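Local coordinates for endoribonuclease L-PSP/chorismate mutase-like domain-containing protein (Shewanella oneidensis, PDB 2OTM) that is of unproven function but belongs to the YjgF/chorismate mutase-like family and is a putative endoribonuclease of the L-PSP type, at residues Ser8-Ala12 with Ala13-Leu17; Gln82-Gly85 with Glu86-Arg89. One frame throughout, in Å; residues are numbered along the deposited sequence.

Interaction 1: residues Ser8-Ala12 with Ala13-Leu17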
loop_
_atom_site.group_PDB
_atom_site.type_symbol
_atom_site.label_atom_id
_atom_site.label_comp_id
_atom_site.label_asym_id
_atom_site.label_seq_id
_atom_site.Cartn_x
_atom_site.Cartn_y
_atom_site.Cartn_z
ATOM N N SER B 8 22.423 20.287 3.610
ATOM C CA SER B 8 23.679 20.645 2.918
ATOM C C SER B 8 23.851 19.834 1.635
ATOM O O SER B 8 24.393 20.333 0.627
ATOM C CB SER B 8 24.892 20.494 3.845
ATOM O OG SER B 8 25.119 19.142 4.178
ATOM N N ARG B 9 23.374 18.590 1.652
ATOM C CA ARG B 9 23.479 17.728 0.480
ATOM C C ARG B 9 22.548 18.180 -0.643
ATOM O O ARG B 9 22.891 18.067 -1.837
ATOM C CB ARG B 9 23.199 16.299 0.855
ATOM C CG ARG B 9 24.265 15.698 1.765
ATOM C CD ARG B 9 23.911 14.268 2.105
ATOM N NE ARG B 9 24.663 13.780 3.251
ATOM C CZ ARG B 9 24.187 13.535 4.477
ATOM N NH1 ARG B 9 22.903 13.685 4.782
ATOM N NH2 ARG B 9 25.029 13.100 5.416
ATOM N N LEU B 10 21.368 18.678 -0.271
ATOM C CA LEU B 10 20.474 19.297 -1.246
ATOM C C LEU B 10 21.170 20.511 -1.878
ATOM O O LEU B 10 21.162 20.688 -3.093
ATOM C CB LEU B 10 19.147 19.720 -0.589
ATOM C CG LEU B 10 18.172 18.600 -0.185
ATOM C CD1 LEU B 10 17.149 19.099 0.824
ATOM C CD2 LEU B 10 17.458 17.948 -1.419
ATOM N N VAL B 11 21.785 21.341 -1.046
ATOM C CA VAL B 11 22.509 22.508 -1.559
ATOM C C VAL B 11 23.609 22.031 -2.500
ATOM O O VAL B 11 23.714 22.502 -3.634
ATOM C CB VAL B 11 23.090 23.374 -0.430
ATOM C CG1 VAL B 11 24.050 24.438 -1.005
ATOM C CG2 VAL B 11 21.960 24.013 0.385
ATOM N N ALA B 12 24.396 21.062 -2.051
ATOM C CA ALA B 12 25.482 20.540 -2.867
ATOM C C ALA B 12 24.998 19.958 -4.213
ATOM O O ALA B 12 25.727 19.996 -5.208
ATOM C CB ALA B 12 26.280 19.510 -2.075
ATOM N N ALA B 13 23.775 19.440 -4.242
ATOM C CA ALA B 13 23.206 18.866 -5.456
ATOM C C ALA B 13 22.546 19.907 -6.314
ATOM O O ALA B 13 22.008 19.562 -7.367
ATOM C CB ALA B 13 22.172 17.785 -5.113
ATOM N N GLY B 14 22.542 21.159 -5.864
ATOM C CA GLY B 14 21.865 22.240 -6.575
ATOM C C GLY B 14 20.352 22.130 -6.553
ATOM O O GLY B 14 19.683 22.590 -7.474
ATOM N N LEU B 15 19.805 21.519 -5.504
ATOM C CA LEU B 15 18.367 21.301 -5.396
ATOM C C LEU B 15 17.770 22.241 -4.362
ATOM O O LEU B 15 18.230 22.310 -3.222
ATOM C CB LEU B 15 18.071 19.864 -4.996
ATOM C CG LEU B 15 18.520 18.816 -5.998
ATOM C CD1 LEU B 15 18.451 17.428 -5.369
ATOM C CD2 LEU B 15 17.674 18.904 -7.281
ATOM N N GLU B 16 16.726 22.942 -4.766
ATOM C CA GLU B 16 15.981 23.796 -3.863
ATOM C C GLU B 16 14.703 23.050 -3.546
ATOM O O GLU B 16 14.086 22.490 -4.445
ATOM C CB GLU B 16 15.679 25.138 -4.546
ATOM C CG GLU B 16 15.440 26.294 -3.594
ATOM N N LEU B 17 14.301 23.044 -2.279
ATOM C CA LEU B 17 13.053 22.376 -1.902
ATOM C C LEU B 17 11.854 23.187 -2.372
ATOM O O LEU B 17 11.766 24.382 -2.130
ATOM C CB LEU B 17 12.971 22.134 -0.397
ATOM C CG LEU B 17 13.876 21.011 0.138
ATOM C CD1 LEU B 17 13.843 20.997 1.659
ATOM C CD2 LEU B 17 13.501 19.641 -0.409
#
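L10, L15 and L17 each set CG anti to their own carbonyl carbon, and this brings their branches together beside the end of helix 6-12. For L10 the first torsion is -72°. Its two methyl groups then divide the work. CD1 meets the isopropyl end of L17, 3.9 Å from L17 CG. CD2 lies against L15, with L15 CB 4.1 Å away. The L10 side chain crosses both partners at about a right angle. CB of L15 also comes within 3.7 Å of L10 O.

The backbone turn is a Schellman motif, which ends the helix. G14 has positive phi, and two bonds run back into the last turn. L15 N gives a nearly straight bond to L10 O (2.9 Å, N-H...O angle 166°). G14 N bonds to V11 O at 2.9 Å and approaches from above the carbonyl plane, not along a lone pair. A13 N bonds to R9 O at 2.9 Å, four residues back. A second, weak branch of A13 N reaches L10 O. The L10 carbonyl thus serves the helix end and the departing chain together.

With L10 cut back to an alanine, CD1 and CD2 are gone; L15 and L17 would probably lose their common apolar partner, and a gap is likely to open between helix 6-12 and the outgoing chain.

After the turn a glycerol, probably from the crystallisation liquor, is hydrogen-bonded to L15 O and L17 N. R9 NH1 bonds to I123 O of helix 109-124. The turn lies at the surface against the two long helices. L10 and L17 both pack on L74 of helix 62-84, while L10 also touches I123 and L15 touches L119 of helix 109-124.

Interaction 2: residues Gln82-Gly85 with Glu86-Arg89; sequences QACG and ELSR
C84 and R89 meet round a helix-terminating turn with a positive-phi glycine, G85, which leads from helix 62-84 of the YjgF-like fold toward strand 92-100. A short 3-10 segment at 87-89 follows the glycine. R89 reaches back to the last turn of the helix with an extended chain. Its CB points toward the helix end and lies 4.5 Å from C84 CB. CG stands anti to the carbonyl carbon (chi1 -64°), and from CG to NE the chain is extended. CD then passes the C84 carbonyl, 3.2 Å from C84 O. The guanidinium ends the path. NH1 donates to C84 O at 3.0 Å with an N-H...O angle of 164°. The bond lies in the carbonyl plane, and the oxygen sits at the guanidinium edge, close to its plane.

E86 covers one face of the same guanidinium. Its chain is bent at chi2 (-71°), and CG sits 3.7 Å above the plane, over the centre. The group is therefore held at an edge by the carbonyl and covered on one face by a methylene.

C84 O takes a second, weak bond from E86 N. Two donors thus meet one carbonyl of the last helical turn. G85 has no side chain, and NH1 of R89 passes close to its CA. Nearby, L87 N bonds to E7 OE2, which ties the turn to helix 6-12. Within the segment 86-89, R89 N bonds to E86 O at 3.0 Å.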
loop_
_atom_site.group_PDB
_atom_site.type_symbol
_atom_site.label_atom_id
_atom_site.label_comp_id
_atom_site.label_asym_id
_atom_site.label_seq_id
_atom_site.Cartn_x
_atom_site.Cartn_y
_atom_site.Cartn_z
ATOM N N GLN B 82 9.015 20.220 6.453
ATOM C CA GLN B 82 7.964 20.999 7.085
ATOM C C GLN B 82 7.500 20.354 8.377
ATOM O O GLN B 82 7.276 21.039 9.364
ATOM C CB GLN B 82 6.789 21.180 6.137
ATOM C CG GLN B 82 5.807 22.243 6.571
ATOM C CD GLN B 82 4.504 22.140 5.799
ATOM O OE1 GLN B 82 4.149 23.046 5.052
ATOM N NE2 GLN B 82 3.809 21.011 5.941
ATOM N N ALA B 83 7.372 19.038 8.371
ATOM C CA ALA B 83 6.960 18.311 9.538
ATOM C C ALA B 83 8.014 18.326 10.657
ATOM O O ALA B 83 7.646 18.470 11.816
ATOM C CB ALA B 83 6.649 16.886 9.163
ATOM N N CYS B 84 9.302 18.178 10.326
ATOM C CA CYS B 84 10.264 17.994 11.426
ATOM C C CYS B 84 11.256 19.123 11.620
ATOM O O CYS B 84 11.987 19.113 12.596
ATOM C CB CYS B 84 10.977 16.653 11.309
ATOM S SG CYS B 84 12.005 16.543 9.890
ATOM N N GLY B 85 11.249 20.109 10.734
ATOM C CA GLY B 85 12.072 21.310 10.912
ATOM C C GLY B 85 13.486 21.155 10.410
ATOM O O GLY B 85 13.938 21.948 9.569
ATOM N N GLU B 86 14.191 20.157 10.938
ATOM C CA GLU B 86 15.550 19.841 10.569
ATOM C C GLU B 86 15.507 18.411 10.100
ATOM O O GLU B 86 15.108 17.530 10.849
ATOM C CB GLU B 86 16.465 19.984 11.785
ATOM C CG GLU B 86 16.726 21.427 12.216
ATOM C CD GLU B 86 17.611 22.186 11.235
ATOM O OE1 GLU B 86 18.493 21.571 10.584
ATOM O OE2 GLU B 86 17.421 23.410 11.103
ATOM N N LEU B 87 15.920 18.183 8.858
ATOM C CA LEU B 87 15.904 16.847 8.284
ATOM C C LEU B 87 16.889 15.911 9.000
ATOM O O LEU B 87 16.765 14.701 8.891
ATOM C CB LEU B 87 16.190 16.915 6.784
ATOM C CG LEU B 87 15.071 17.480 5.888
ATOM C CD1 LEU B 87 15.574 17.686 4.476
ATOM C CD2 LEU B 87 13.827 16.571 5.885
ATOM N N SER B 88 17.862 16.474 9.731
ATOM C CA SER B 88 18.727 15.668 10.614
ATOM C C SER B 88 17.980 14.899 11.684
ATOM O O SER B 88 18.501 13.968 12.274
ATOM C CB SER B 88 19.726 16.580 11.335
ATOM O OG SER B 88 20.613 17.138 10.401
ATOM N N ARG B 89 16.774 15.346 11.982
ATOM C CA ARG B 89 15.919 14.696 12.984
ATOM C C ARG B 89 15.365 13.345 12.527
ATOM O O ARG B 89 14.897 12.527 13.339
ATOM C CB ARG B 89 14.804 15.636 13.408
ATOM C CG ARG B 89 15.348 16.901 14.111
ATOM C CD ARG B 89 14.294 17.943 14.473
ATOM N NE ARG B 89 14.986 19.056 15.145
ATOM C CZ ARG B 89 14.656 20.350 15.100
ATOM N NH1 ARG B 89 13.588 20.773 14.452
ATOM N NH2 ARG B 89 15.412 21.241 15.744
#

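Interactions 1 and 2 are both surface contacts at helix ends. Each has one buried leucine, L10 or L87, and the two meet: L10 CD1 lies 4.2 Å from L87 CD1. Their centres are about 15 Å apart. Helix 6-12 and helix 62-84 are shared ground. The first contact ends the short helix and leans on the long one. The second ends the long helix and is tied to the short one. In both, the chain leaves the helix at a glycine with positive phi. The chemistry differs. At 8-17 backbone bonds and apolar branches do the work. At 82-89 an arginine guanidinium takes up a carbonyl of the last turn.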